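Local atomic coordinates of antiterminator Q protein (PDB entry 6JNY), a protein that acts as a phage antitermination factor of the Q type, probably letting RNA polymerase read through transcription terminators. Residues A[123-126]-A[127-130]; A[11-14]-A[15-19]. One frame throughout, in Å; residues are numbered along the deposited sequence.

Interaction 1: residues A[123-126]-A[127-130]; sequences LATC and RREV
L123 lays a methyl against the guanidinium of R127, one helical turn on. CD2 of L123 lies over one face of that group, displaced toward its rim, and comes 3.5 Å from NH2. The two side chains cross obliquely. R127 runs fully extended from CG to NE, which carries its flat end back over the leucine branch, and its CG passes 3.4 Å from the carbonyl O of L123. The methyl of T125 makes a looser contact with two charged groups: CG2, anti to the backbone N (chi1 -66° for OG1), touches both E129, 3.5 Å from OE2, and R128, 3.8 Å from NH2. T125 lies alongside each of them, pointing the same way.

The backbone beneath follows the regular alpha-helical pattern. Four i+4 bonds run from R127, R128, E129 and V130 to the carbonyls of L123, A124, T125 and C126; the E129 N to T125 O bond, for instance, spans 2.9 Å with an N-H...O angle of 160°. These are the opening turns of helix 123-155, which follows the antiparallel hairpin of strands 108-112 and 115-119.

The polar ends are fixed from beyond the segment. OE1 of E129 forms a salt bridge with R108 on the first hairpin strand and a hydrogen bond with the hydroxyl of Y101. NH1 of R128 forms a salt bridge with the carboxylate of E132, while OG1 of T125 is hydrogen-bonded to S122. Along helix 94-103, the side chain of L123 meets H102, C126 packs on Y101, and R127 reaches H95 and A98.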
loop_
_atom_site.group_PDB
_atom_site.type_symbol
_atom_site.label_atom_id
_atom_site.label_comp_id
_atom_site.label_asym_id
_atom_site.label_seq_id
_atom_site.Cartn_x
_atom_site.Cartn_y
_atom_site.Cartn_z
ATOM N N LEU A 123 -6.017 -16.905 10.897
ATOM C CA LEU A 123 -5.538 -16.598 9.554
ATOM C C LEU A 123 -6.638 -15.956 8.720
ATOM O O LEU A 123 -6.378 -15.035 7.939
ATOM C CB LEU A 123 -5.001 -17.863 8.882
ATOM C CG LEU A 123 -4.384 -17.704 7.492
ATOM C CD1 LEU A 123 -3.139 -16.830 7.526
ATOM C CD2 LEU A 123 -4.053 -19.087 6.918
ATOM N N ALA A 124 -7.879 -16.419 8.877
ATOM C CA ALA A 124 -8.991 -15.806 8.157
ATOM C C ALA A 124 -9.136 -14.335 8.521
ATOM O O ALA A 124 -9.407 -13.495 7.652
ATOM C CB ALA A 124 -10.285 -16.561 8.455
ATOM N N THR A 125 -8.961 -14.007 9.803
ATOM C CA THR A 125 -9.034 -12.613 10.229
ATOM C C THR A 125 -7.904 -11.799 9.620
ATOM O O THR A 125 -8.122 -10.677 9.156
ATOM C CB THR A 125 -8.977 -12.540 11.754
ATOM O OG1 THR A 125 -10.150 -13.151 12.301
ATOM C CG2 THR A 125 -8.907 -11.089 12.229
ATOM N N CYS A 126 -6.691 -12.349 9.607
ATOM C CA CYS A 126 -5.559 -11.623 9.045
ATOM C C CYS A 126 -5.734 -11.396 7.548
ATOM O O CYS A 126 -5.386 -10.328 7.034
ATOM C CB CYS A 126 -4.265 -12.372 9.344
ATOM S SG CYS A 126 -3.849 -12.361 11.112
ATOM N N ARG A 127 -6.293 -12.378 6.832
ATOM C CA ARG A 127 -6.557 -12.181 5.408
ATOM C C ARG A 127 -7.549 -11.048 5.178
ATOM O O ARG A 127 -7.357 -10.217 4.279
ATOM C CB ARG A 127 -7.099 -13.466 4.791
ATOM C CG ARG A 127 -6.053 -14.514 4.586
ATOM C CD ARG A 127 -6.702 -15.832 4.239
ATOM N NE ARG A 127 -5.686 -16.820 3.930
ATOM C CZ ARG A 127 -5.916 -18.120 3.797
ATOM N NH1 ARG A 127 -7.143 -18.596 3.950
ATOM N NH2 ARG A 127 -4.913 -18.935 3.512
ATOM N N ARG A 128 -8.619 -11.001 5.974
ATOM C CA ARG A 128 -9.595 -9.927 5.837
ATOM C C ARG A 128 -8.965 -8.573 6.136
ATOM O O ARG A 128 -9.207 -7.595 5.417
ATOM C CB ARG A 128 -10.792 -10.182 6.757
ATOM C CG ARG A 128 -11.850 -9.100 6.650
ATOM C CD ARG A 128 -13.044 -9.332 7.569
ATOM N NE ARG A 128 -12.665 -9.656 8.942
ATOM C CZ ARG A 128 -12.302 -8.760 9.856
ATOM N NH1 ARG A 128 -12.256 -7.468 9.549
ATOM N NH2 ARG A 128 -11.984 -9.156 11.083
ATOM N N GLU A 129 -8.140 -8.499 7.185
ATOM C CA GLU A 129 -7.511 -7.230 7.542
ATOM C C GLU A 129 -6.550 -6.753 6.463
ATOM O O GLU A 129 -6.488 -5.552 6.182
ATOM C CB GLU A 129 -6.830 -7.338 8.903
ATOM C CG GLU A 129 -7.853 -7.357 10.039
ATOM C CD GLU A 129 -7.248 -7.601 11.400
ATOM O OE1 GLU A 129 -6.011 -7.721 11.501
ATOM O OE2 GLU A 129 -8.025 -7.669 12.381
ATOM N N VAL A 130 -5.787 -7.660 5.845
ATOM C CA VAL A 130 -4.889 -7.226 4.775
ATOM C C VAL A 130 -5.685 -6.652 3.609
ATOM O O VAL A 130 -5.337 -5.602 3.052
ATOM C CB VAL A 130 -3.962 -8.372 4.336
ATOM C CG1 VAL A 130 -3.301 -8.037 2.992
ATOM C CG2 VAL A 130 -2.923 -8.628 5.413
#

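Interaction 2: residues A[11-14]-A[15-19]; sequences EQHE and WLNGW
H13 and N17 stand side by side on successive turns, and the tight part of this contact is gathered between them. The methylene CB of N17 sits over one face of the imidazole, displaced toward the rim on the CE1 side, 4.3 Å from the ring centroid and 21° off the normal, a CH-pi contact. The ring and the amide plane are almost parallel, 9° apart. With CG of H13 anti to the backbone N (chi1 178°), the ring is carried forward to the asparagine, and CE1 makes the nearest approach. The same CB is also 3.1 Å from H13 O, the acceptor of the N17 backbone N-H.

That hydrogen bond, 2.8 Å from N17 N to H13 O, is one of four consecutive i+4 bonds of an ordinary alpha-helix. At the edge of the W15 indole, near its plane, lies Q12 O. One face of that indole receives CD1 of W19 at the rim.

On the solvent side the link between residues is looser. A water donates to E14 O (2.9 Å) and accepts from N17 ND2 (2.9 Å), so E14 O serves two donors, this water and G18 N. The N17 side-chain amide is steadied by further partners: OD1 is hydrogen-bonded to the hydroxyl of Y88, and ND2 has a weak hydrogen bond to E21 OE2.

Helix 10-28 rests on helix 123-155, with Q12 on Y142, H13 on L138, and L16 on L138 and L145; W19 meets F149 of that helix and D62 and I66 of helix 60-74.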
loop_
_atom_site.group_PDB
_atom_site.type_symbol
_atom_site.label_atom_id
_atom_site.label_comp_id
_atom_site.label_asym_id
_atom_site.label_seq_id
_atom_site.Cartn_x
_atom_site.Cartn_y
_atom_site.Cartn_z
ATOM N N GLU A 11 -14.286 1.448 -11.644
ATOM C CA GLU A 11 -13.428 2.099 -12.628
ATOM C C GLU A 11 -12.293 2.866 -11.959
ATOM O O GLU A 11 -11.152 2.848 -12.448
ATOM C CB GLU A 11 -14.264 3.022 -13.516
ATOM C CG GLU A 11 -13.502 3.595 -14.699
ATOM C CD GLU A 11 -14.403 4.347 -15.660
ATOM O OE1 GLU A 11 -15.634 4.136 -15.607
ATOM O OE2 GLU A 11 -13.880 5.147 -16.465
ATOM N N GLN A 12 -12.586 3.566 -10.858
ATOM C CA GLN A 12 -11.533 4.246 -10.113
ATOM C C GLN A 12 -10.495 3.250 -9.616
ATOM O O GLN A 12 -9.289 3.520 -9.669
ATOM C CB GLN A 12 -12.137 5.003 -8.929
ATOM C CG GLN A 12 -12.880 6.265 -9.314
ATOM C CD GLN A 12 -13.725 6.793 -8.178
ATOM O OE1 GLN A 12 -13.897 6.137 -7.150
ATOM N NE2 GLN A 12 -14.262 7.997 -8.361
ATOM N N HIS A 13 -10.943 2.095 -9.130
ATOM C CA HIS A 13 -10.008 1.069 -8.679
ATOM C C HIS A 13 -9.146 0.564 -9.825
ATOM O O HIS A 13 -7.930 0.425 -9.675
ATOM C CB HIS A 13 -10.754 -0.096 -8.030
ATOM C CG HIS A 13 -9.845 -1.201 -7.596
ATOM N ND1 HIS A 13 -9.511 -2.256 -8.416
ATOM C CD2 HIS A 13 -9.166 -1.390 -6.443
ATOM C CE1 HIS A 13 -8.682 -3.062 -7.776
ATOM N NE2 HIS A 13 -8.459 -2.559 -6.575
ATOM N N GLU A 14 -9.750 0.275 -10.981
ATOM C CA GLU A 14 -8.951 -0.218 -12.103
ATOM C C GLU A 14 -7.882 0.795 -12.499
ATOM O O GLU A 14 -6.727 0.431 -12.756
ATOM C CB GLU A 14 -9.847 -0.534 -13.299
ATOM C CG GLU A 14 -10.792 -1.698 -13.092
ATOM C CD GLU A 14 -11.833 -1.795 -14.195
ATOM O OE1 GLU A 14 -11.686 -1.091 -15.220
ATOM O OE2 GLU A 14 -12.802 -2.571 -14.036
ATOM N N TRP A 15 -8.249 2.074 -12.536
ATOM C CA TRP A 15 -7.324 3.138 -12.895
ATOM C C TRP A 15 -6.192 3.235 -11.886
ATOM O O TRP A 15 -5.010 3.229 -12.255
ATOM C CB TRP A 15 -8.108 4.451 -12.948
ATOM C CG TRP A 15 -7.306 5.655 -13.278
ATOM C CD1 TRP A 15 -6.981 6.107 -14.522
ATOM C CD2 TRP A 15 -6.718 6.581 -12.348
ATOM N NE1 TRP A 15 -6.224 7.252 -14.427
ATOM C CE2 TRP A 15 -6.045 7.563 -13.104
ATOM C CE3 TRP A 15 -6.682 6.662 -10.955
ATOM C CZ2 TRP A 15 -5.364 8.629 -12.510
ATOM C CZ3 TRP A 15 -6.013 7.724 -10.362
ATOM C CH2 TRP A 15 -5.364 8.698 -11.139
ATOM N N LEU A 16 -6.532 3.313 -10.598
ATOM C CA LEU A 16 -5.498 3.501 -9.586
ATOM C C LEU A 16 -4.636 2.258 -9.437
ATOM O O LEU A 16 -3.411 2.361 -9.315
ATOM C CB LEU A 16 -6.115 3.893 -8.245
ATOM C CG LEU A 16 -5.109 4.010 -7.094
ATOM C CD1 LEU A 16 -4.025 5.036 -7.427
ATOM C CD2 LEU A 16 -5.825 4.372 -5.817
ATOM N N ASN A 17 -5.251 1.075 -9.434
ATOM C CA ASN A 17 -4.475 -0.157 -9.346
ATOM C C ASN A 17 -3.486 -0.251 -10.495
ATOM O O ASN A 17 -2.341 -0.684 -10.302
ATOM C CB ASN A 17 -5.410 -1.361 -9.351
ATOM C CG ASN A 17 -4.658 -2.662 -9.303
ATOM O OD1 ASN A 17 -4.149 -3.057 -8.254
ATOM N ND2 ASN A 17 -4.560 -3.320 -10.450
ATOM N N GLY A 18 -3.898 0.154 -11.695
ATOM C CA GLY A 18 -2.985 0.128 -12.823
ATOM C C GLY A 18 -1.780 1.018 -12.594
ATOM O O GLY A 18 -0.636 0.610 -12.817
ATOM N N TRP A 19 -2.018 2.251 -12.135
ATOM C CA TRP A 19 -0.910 3.165 -11.858
ATOM C C TRP A 19 -0.015 2.623 -10.757
ATOM O O TRP A 19 1.216 2.733 -10.840
ATOM C CB TRP A 19 -1.449 4.546 -11.473
ATOM C CG TRP A 19 -1.711 5.426 -12.641
ATOM C CD1 TRP A 19 -2.918 5.965 -13.012
ATOM C CD2 TRP A 19 -0.754 5.886 -13.605
ATOM N NE1 TRP A 19 -2.763 6.723 -14.151
ATOM C CE2 TRP A 19 -1.446 6.690 -14.530
ATOM C CE3 TRP A 19 0.620 5.691 -13.781
ATOM C CZ2 TRP A 19 -0.810 7.306 -15.610
ATOM C CZ3 TRP A 19 1.246 6.307 -14.851
ATOM C CH2 TRP A 19 0.532 7.105 -15.746
HETATM O O HOH W 1 -6.063 -2.355 -12.694
#

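How the interactions relate
Each interaction is a local contact within its own helix, mainly between residues four apart, and helix 123-155 ties the two together. Interaction 1 forms its first two turns, beside helix 94-103 and the hairpin, whereas interaction 2 lies on helix 10-28, which packs against the middle of that long helix at L138, Y142 and L145. Their centres are 23 Å apart and their nearest atoms about 11 Å, so they do not touch. Both place one aliphatic carbon near the rim of a flat polar group. Polar ends in both are held by residues of other helices, Y101 and Y88 respectively.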